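Local coordinates for beta-phosphoglucomutase (Bacteroides vulgatus, PDB 3DV9), which probably interconverts beta-glucose 1-phosphate and glucose 6-phosphate as a magnesium-dependent phosphomutase of the haloacid dehalogenase superfamily, at residues Phe35-Met38 against Pro39-Glu43; His83-Thr86 against Glu87-Lys91; His228-Pro231 against Asp232-Lys235. One frame throughout, in Å; residues are numbered along the deposited sequence.

In the fold
All three contacts sit where a helix begins, yet their chemistry follows their place in the fold. Contact 1, partly buried, opens helix 38-51 close to the magnesium ion and joins selenium, imidazole and backbone. Contact 2, at the surface with its centre about 25 Å from the centre of the chain, starts helix 87-101 with a polar capping box among charged side chains. Contact 3, again partly buried, starts helix 230-244 after the edge strand 225-227 and splits into a capped polar side and an apolar side. Contacts 1 and 3 come within about 7 Å at their nearest atoms, whereas the centres of contacts 2 and 3 are about 39 Å apart, on opposite sides of the chain's centre.

Contact 1: Phe35-Met38 against Pro39-Glu43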
# COMPACT_ATOMS: atom_id res chain seq x y z
N PHE A 35 8.57 -0.99 4.54
CA PHE A 35 9.88 -1.46 4.15
C PHE A 35 10.30 -0.80 2.85
O PHE A 35 9.46 -0.61 1.95
CB PHE A 35 9.88 -2.98 3.94
CG PHE A 35 9.76 -3.79 5.21
CD1 PHE A 35 10.80 -3.85 6.13
CD2 PHE A 35 8.60 -4.54 5.47
CE1 PHE A 35 10.72 -4.62 7.28
CE2 PHE A 35 8.49 -5.34 6.66
CZ PHE A 35 9.58 -5.36 7.56
N ASP A 36 11.59 -0.50 2.71
CA ASP A 36 12.06 0.04 1.45
C ASP A 36 12.40 -1.16 0.53
O ASP A 36 13.56 -1.46 0.25
CB ASP A 36 13.27 0.96 1.69
CG ASP A 36 13.71 1.67 0.42
OD1 ASP A 36 12.91 1.68 -0.56
OD2 ASP A 36 14.84 2.20 0.42
N SER A 37 11.36 -1.89 0.13
CA SER A 37 11.50 -3.14 -0.64
C SER A 37 11.29 -2.96 -2.14
O SER A 37 11.54 -3.88 -2.93
CB SER A 37 10.43 -4.11 -0.14
OG SER A 37 9.16 -3.48 -0.21
N MSE A 38 10.80 -1.80 -2.57
CA MSE A 38 10.43 -1.69 -4.00
C MSE A 38 11.61 -1.78 -4.99
O MSE A 38 11.48 -2.36 -6.08
CB MSE A 38 9.53 -0.44 -4.23
CG MSE A 38 8.09 -0.61 -3.74
SE MSE A 38 7.23 -2.23 -4.52
CE MSE A 38 7.45 -1.78 -6.35
N PRO A 39 12.76 -1.18 -4.66
CA PRO A 39 13.87 -1.36 -5.61
C PRO A 39 14.14 -2.83 -5.94
O PRO A 39 14.33 -3.18 -7.11
CB PRO A 39 15.05 -0.68 -4.90
CG PRO A 39 14.39 0.39 -4.03
CD PRO A 39 13.10 -0.25 -3.56
N ASN A 40 14.13 -3.68 -4.93
CA ASN A 40 14.32 -5.13 -5.13
C ASN A 40 13.15 -5.75 -5.88
O ASN A 40 13.35 -6.53 -6.82
CB ASN A 40 14.54 -5.87 -3.79
CG ASN A 40 14.92 -7.36 -3.98
OD1 ASN A 40 15.20 -7.82 -5.09
ND2 ASN A 40 14.92 -8.12 -2.89
N HIS A 41 11.93 -5.42 -5.48
CA HIS A 41 10.75 -5.97 -6.19
C HIS A 41 10.79 -5.58 -7.69
O HIS A 41 10.59 -6.41 -8.56
CB HIS A 41 9.44 -5.46 -5.59
CG HIS A 41 9.02 -6.12 -4.31
ND1 HIS A 41 8.62 -7.45 -4.25
CD2 HIS A 41 8.85 -5.62 -3.07
CE1 HIS A 41 8.28 -7.74 -3.01
NE2 HIS A 41 8.39 -6.65 -2.27
N ALA A 42 11.00 -4.30 -7.98
CA ALA A 42 11.06 -3.82 -9.39
C ALA A 42 12.14 -4.49 -10.24
O ALA A 42 11.88 -4.91 -11.39
CB ALA A 42 11.20 -2.27 -9.42
N GLU A 43 13.37 -4.53 -9.71
CA GLU A 43 14.47 -5.23 -10.38
C GLU A 43 14.19 -6.73 -10.57
O GLU A 43 14.43 -7.25 -11.66
CB GLU A 43 15.79 -5.00 -9.63
CG GLU A 43 17.03 -5.65 -10.29
CD GLU A 43 17.32 -5.11 -11.68
OE1 GLU A 43 16.68 -4.12 -12.09
OE2 GLU A 43 18.18 -5.66 -12.39
O HOH W 1 14.60 -2.94 -1.95
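With chi1 of -78° the imidazole of His41 swings back beside its own backbone N toward Ser37 and Met38, and Met38, a selenomethionine bent at both chi2 and chi3, curls its selenium toward the same ring. The two side chains cross at about a right angle, SE of Met38 lying 4.0 Å from CD2 of His41 and approaching the ring obliquely. Ser37 OG arrives in the plane of the imidazole, at its edge, 3.6 Å from CD2 of His41; its hydrogen bond, however, is made to Asp31. Ser37 immediately precedes helix 38-51, and Met38 and His41 lie in its first turn. The DxDx(T/V) signature of the haloacid dehalogenase superfamily begins at the end of strand 25-29, the loop after it leads into this helix, and Asp31 is a magnesium ligand. Two nearly straight backbone bonds close the turn: His41 N donates to Ser37 O at 3.0 Å and Ala42 N to Met38 O at 2.8 Å. Were His41 replaced by an alanine, the selenium of Met38 and the CB of Ser37 would probably lose the ring beside them, and Asp31 the weak hydrogen bond from NE2. Ahead of the turn, Asp36 is the centre of an inverse gamma turn, and a water bridges its O to Asn40 N, donating to the first and accepting from the second. Asp36 OD1 lies 3.6 Å from Pro39 CD.

Contact 2: His83-Thr86 against Glu87-Lys91; sequences HDAT and EEEIK
A capping box starts helix 87-101: Thr86 at the N-cap and Glu89 three residues on exchange side-chain and backbone hydrogen bonds. Glu89 N donates to Thr86 OG1 at 3.1 Å, and in return Thr86 N donates to Glu89 OE1 at 2.9 Å with an N-H...O angle of 167°. OE1 receives this second bond on its anti side, 21° out of the carboxylate plane. The torsions make the exchange possible, since chi1 of 60° sets OG1 of Thr86 between its backbone N and carbonyl carbon, facing the first turn, while the otherwise extended Glu89 chain folds back beside its own N. The other carboxylate oxygen of Glu89, OE2, forms a salt bridge with Arg81, so the box is also tied to the end of the preceding helix 69-81. Thr86 O takes the first regular helical bond, from Ile90 N at 3.0 Å. Next to the box, Ala85 CB meets Ile90 CG1, and both residues lean on helix 69-81, Ala85 touching Ile73 and Ile90 touching Ala70 and Asn74. The loop 83-86 lies between helices 69-81 and 87-101 at the surface of the protein, and the box closes the start of the second. A water sits 2.6 Å from Thr86 OG1 and donates to OE1 of Glu88 at 2.8 Å.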
# COMPACT_ATOMS: atom_id res chain seq x y z
N HIS A 83 -2.78 -12.78 -25.84
CA HIS A 83 -3.54 -13.68 -24.98
C HIS A 83 -2.98 -13.67 -23.56
O HIS A 83 -1.81 -13.32 -23.34
CB HIS A 83 -3.58 -15.13 -25.53
CG HIS A 83 -2.23 -15.77 -25.68
ND1 HIS A 83 -1.52 -16.29 -24.61
CD2 HIS A 83 -1.48 -16.03 -26.78
CE1 HIS A 83 -0.38 -16.80 -25.04
NE2 HIS A 83 -0.33 -16.66 -26.35
N ASP A 84 -3.81 -14.05 -22.59
CA ASP A 84 -3.35 -14.27 -21.22
C ASP A 84 -2.32 -15.40 -21.15
O ASP A 84 -2.28 -16.28 -22.03
CB ASP A 84 -4.52 -14.59 -20.29
CG ASP A 84 -5.45 -13.41 -20.09
OD1 ASP A 84 -5.02 -12.28 -20.39
OD2 ASP A 84 -6.60 -13.61 -19.63
N ALA A 85 -1.51 -15.36 -20.09
CA ALA A 85 -0.60 -16.46 -19.73
C ALA A 85 -1.39 -17.63 -19.15
O ALA A 85 -2.51 -17.46 -18.65
CB ALA A 85 0.46 -15.98 -18.72
N THR A 86 -0.81 -18.82 -19.23
CA THR A 86 -1.40 -20.02 -18.68
C THR A 86 -1.14 -20.08 -17.19
O THR A 86 -0.25 -19.36 -16.68
CB THR A 86 -0.82 -21.29 -19.36
OG1 THR A 86 0.61 -21.36 -19.15
CG2 THR A 86 -1.12 -21.28 -20.87
N GLU A 87 -1.88 -20.93 -16.48
CA GLU A 87 -1.64 -21.14 -15.06
C GLU A 87 -0.20 -21.59 -14.82
O GLU A 87 0.46 -21.10 -13.89
CB GLU A 87 -2.64 -22.14 -14.46
CG GLU A 87 -3.04 -21.81 -13.03
CD GLU A 87 -1.84 -21.66 -12.10
OE1 GLU A 87 -1.51 -20.51 -11.72
OE2 GLU A 87 -1.21 -22.70 -11.79
N GLU A 88 0.29 -22.51 -15.66
CA GLU A 88 1.65 -23.02 -15.57
C GLU A 88 2.65 -21.86 -15.68
O GLU A 88 3.58 -21.77 -14.86
CB GLU A 88 1.93 -24.10 -16.63
CG GLU A 88 3.40 -24.59 -16.63
CD GLU A 88 3.78 -25.53 -17.78
OE1 GLU A 88 3.33 -25.35 -18.93
OE2 GLU A 88 4.57 -26.45 -17.53
N GLU A 89 2.48 -20.98 -16.67
CA GLU A 89 3.43 -19.87 -16.85
C GLU A 89 3.45 -18.98 -15.61
O GLU A 89 4.52 -18.64 -15.08
CB GLU A 89 3.11 -19.06 -18.10
CG GLU A 89 3.60 -19.71 -19.39
CD GLU A 89 2.93 -19.13 -20.61
OE1 GLU A 89 1.79 -18.60 -20.48
OE2 GLU A 89 3.54 -19.17 -21.71
N ILE A 90 2.26 -18.64 -15.12
CA ILE A 90 2.11 -17.71 -14.01
C ILE A 90 2.77 -18.25 -12.74
O ILE A 90 3.49 -17.53 -12.04
CB ILE A 90 0.61 -17.35 -13.79
CG1 ILE A 90 0.12 -16.44 -14.94
CG2 ILE A 90 0.37 -16.69 -12.41
CD1 ILE A 90 -1.40 -16.38 -15.14
N LYS A 91 2.53 -19.52 -12.44
CA LYS A 91 3.17 -20.16 -11.30
C LYS A 91 4.71 -20.21 -11.37
O LYS A 91 5.38 -20.00 -10.35
CB LYS A 91 2.60 -21.57 -11.10
CG LYS A 91 3.20 -22.31 -9.92
CD LYS A 91 2.89 -23.79 -9.97
CE LYS A 91 3.13 -24.43 -8.61
NZ LYS A 91 2.22 -25.58 -8.37
O HOH W 2 2.06 -23.26 -20.22

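Contact 3: His228-Pro231 against Asp232-Lys235; sequences HSMP and DFNK
Asp232 reaches back from the first turn of helix 230-244 to His228 and Ser229, each part of its side chain meeting something different. CB of Asp232 lies 3.2 Å from Ser229 O and close to Ser229 OG. CG stands anti to its own backbone N (chi1 -168°), which directs the carboxylate toward the residues ahead of the helix. At the tip, OD2 of Asp232 uses its anti lone pair to accept from His228 N, 3.0 Å away and almost perfectly straight at 178°. The same oxygen approaches CD2 of the His228 ring; imidazole and carboxylate run side by side, their planes only 8° apart. Ser229 is the N-cap: its OG accepts from Asp232 N at 3.0 Å, and its carbonyl takes the first helical bond, from Phe233 N. Met230, a selenomethionine, and Phe233 lie alongside one another in a Met-aromatic contact, with CE of Met230 4.0 Å from CD2 of Phe233 and SE oblique to the ring. There Met230 touches Val208 and Val33, and Phe233 touches Ile206 and Val116, so the helix start packs against strand 204-208 and helix 113-122. The chemistry is thus divided: the hydroxyl takes the N-H of Asp232 in the first turn, the carboxylate that of His228 ahead of the helix, and the negative charge of Asp232 near the N-terminal end of helix 230-244 is likely to be favoured by the helix dipole.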
# COMPACT_ATOMS: atom_id res chain seq x y z
N HIS A 228 5.74 13.87 1.17
CA HIS A 228 6.87 13.65 0.26
C HIS A 228 7.77 12.48 0.68
O HIS A 228 8.67 12.09 -0.07
CB HIS A 228 7.64 14.97 0.15
CG HIS A 228 6.80 16.06 -0.48
ND1 HIS A 228 6.32 15.97 -1.77
CD2 HIS A 228 6.28 17.19 0.04
CE1 HIS A 228 5.59 17.05 -2.04
NE2 HIS A 228 5.55 17.80 -0.96
N SER A 229 7.57 11.96 1.90
CA SER A 229 8.42 10.89 2.44
C SER A 229 7.77 10.36 3.72
O SER A 229 6.94 11.05 4.34
CB SER A 229 9.82 11.44 2.82
OG SER A 229 9.75 12.33 3.93
N MSE A 230 8.24 9.22 4.19
CA MSE A 230 7.71 8.70 5.46
C MSE A 230 8.17 9.58 6.64
O MSE A 230 7.42 9.80 7.58
CB MSE A 230 8.03 7.21 5.66
CG MSE A 230 7.15 6.27 4.88
SE MSE A 230 5.27 6.41 5.32
CE MSE A 230 5.21 5.41 6.95
N PRO A 231 9.43 10.09 6.62
CA PRO A 231 9.70 11.07 7.69
C PRO A 231 8.76 12.30 7.71
O PRO A 231 8.40 12.78 8.79
CB PRO A 231 11.15 11.49 7.37
CG PRO A 231 11.77 10.20 6.76
CD PRO A 231 10.65 9.72 5.85
N ASP A 232 8.36 12.78 6.54
CA ASP A 232 7.41 13.90 6.38
C ASP A 232 6.07 13.51 7.04
O ASP A 232 5.50 14.27 7.84
CB ASP A 232 7.26 14.23 4.86
CG ASP A 232 6.54 15.57 4.58
OD1 ASP A 232 6.56 16.45 5.47
OD2 ASP A 232 5.96 15.77 3.44
N PHE A 233 5.60 12.32 6.70
CA PHE A 233 4.34 11.80 7.26
C PHE A 233 4.44 11.72 8.81
O PHE A 233 3.59 12.25 9.53
CB PHE A 233 4.00 10.45 6.64
CG PHE A 233 2.81 9.80 7.25
CD1 PHE A 233 1.58 10.45 7.26
CD2 PHE A 233 2.95 8.58 7.90
CE1 PHE A 233 0.44 9.85 7.85
CE2 PHE A 233 1.83 7.95 8.50
CZ PHE A 233 0.58 8.61 8.50
N ASN A 234 5.53 11.13 9.29
CA ASN A 234 5.76 10.98 10.71
C ASN A 234 5.74 12.36 11.37
O ASN A 234 5.10 12.55 12.43
CB ASN A 234 7.10 10.29 10.96
CG ASN A 234 7.42 10.21 12.43
OD1 ASN A 234 6.54 9.91 13.24
ND2 ASN A 234 8.67 10.53 12.79
N LYS A 235 6.46 13.33 10.79
CA LYS A 235 6.58 14.65 11.42
C LYS A 235 5.21 15.35 11.56
O LYS A 235 4.97 16.13 12.50
CB LYS A 235 7.48 15.53 10.56
CG LYS A 235 7.71 16.91 11.10
CD LYS A 235 8.81 17.61 10.30
CE LYS A 235 8.49 17.70 8.81
NZ LYS A 235 9.65 18.24 8.02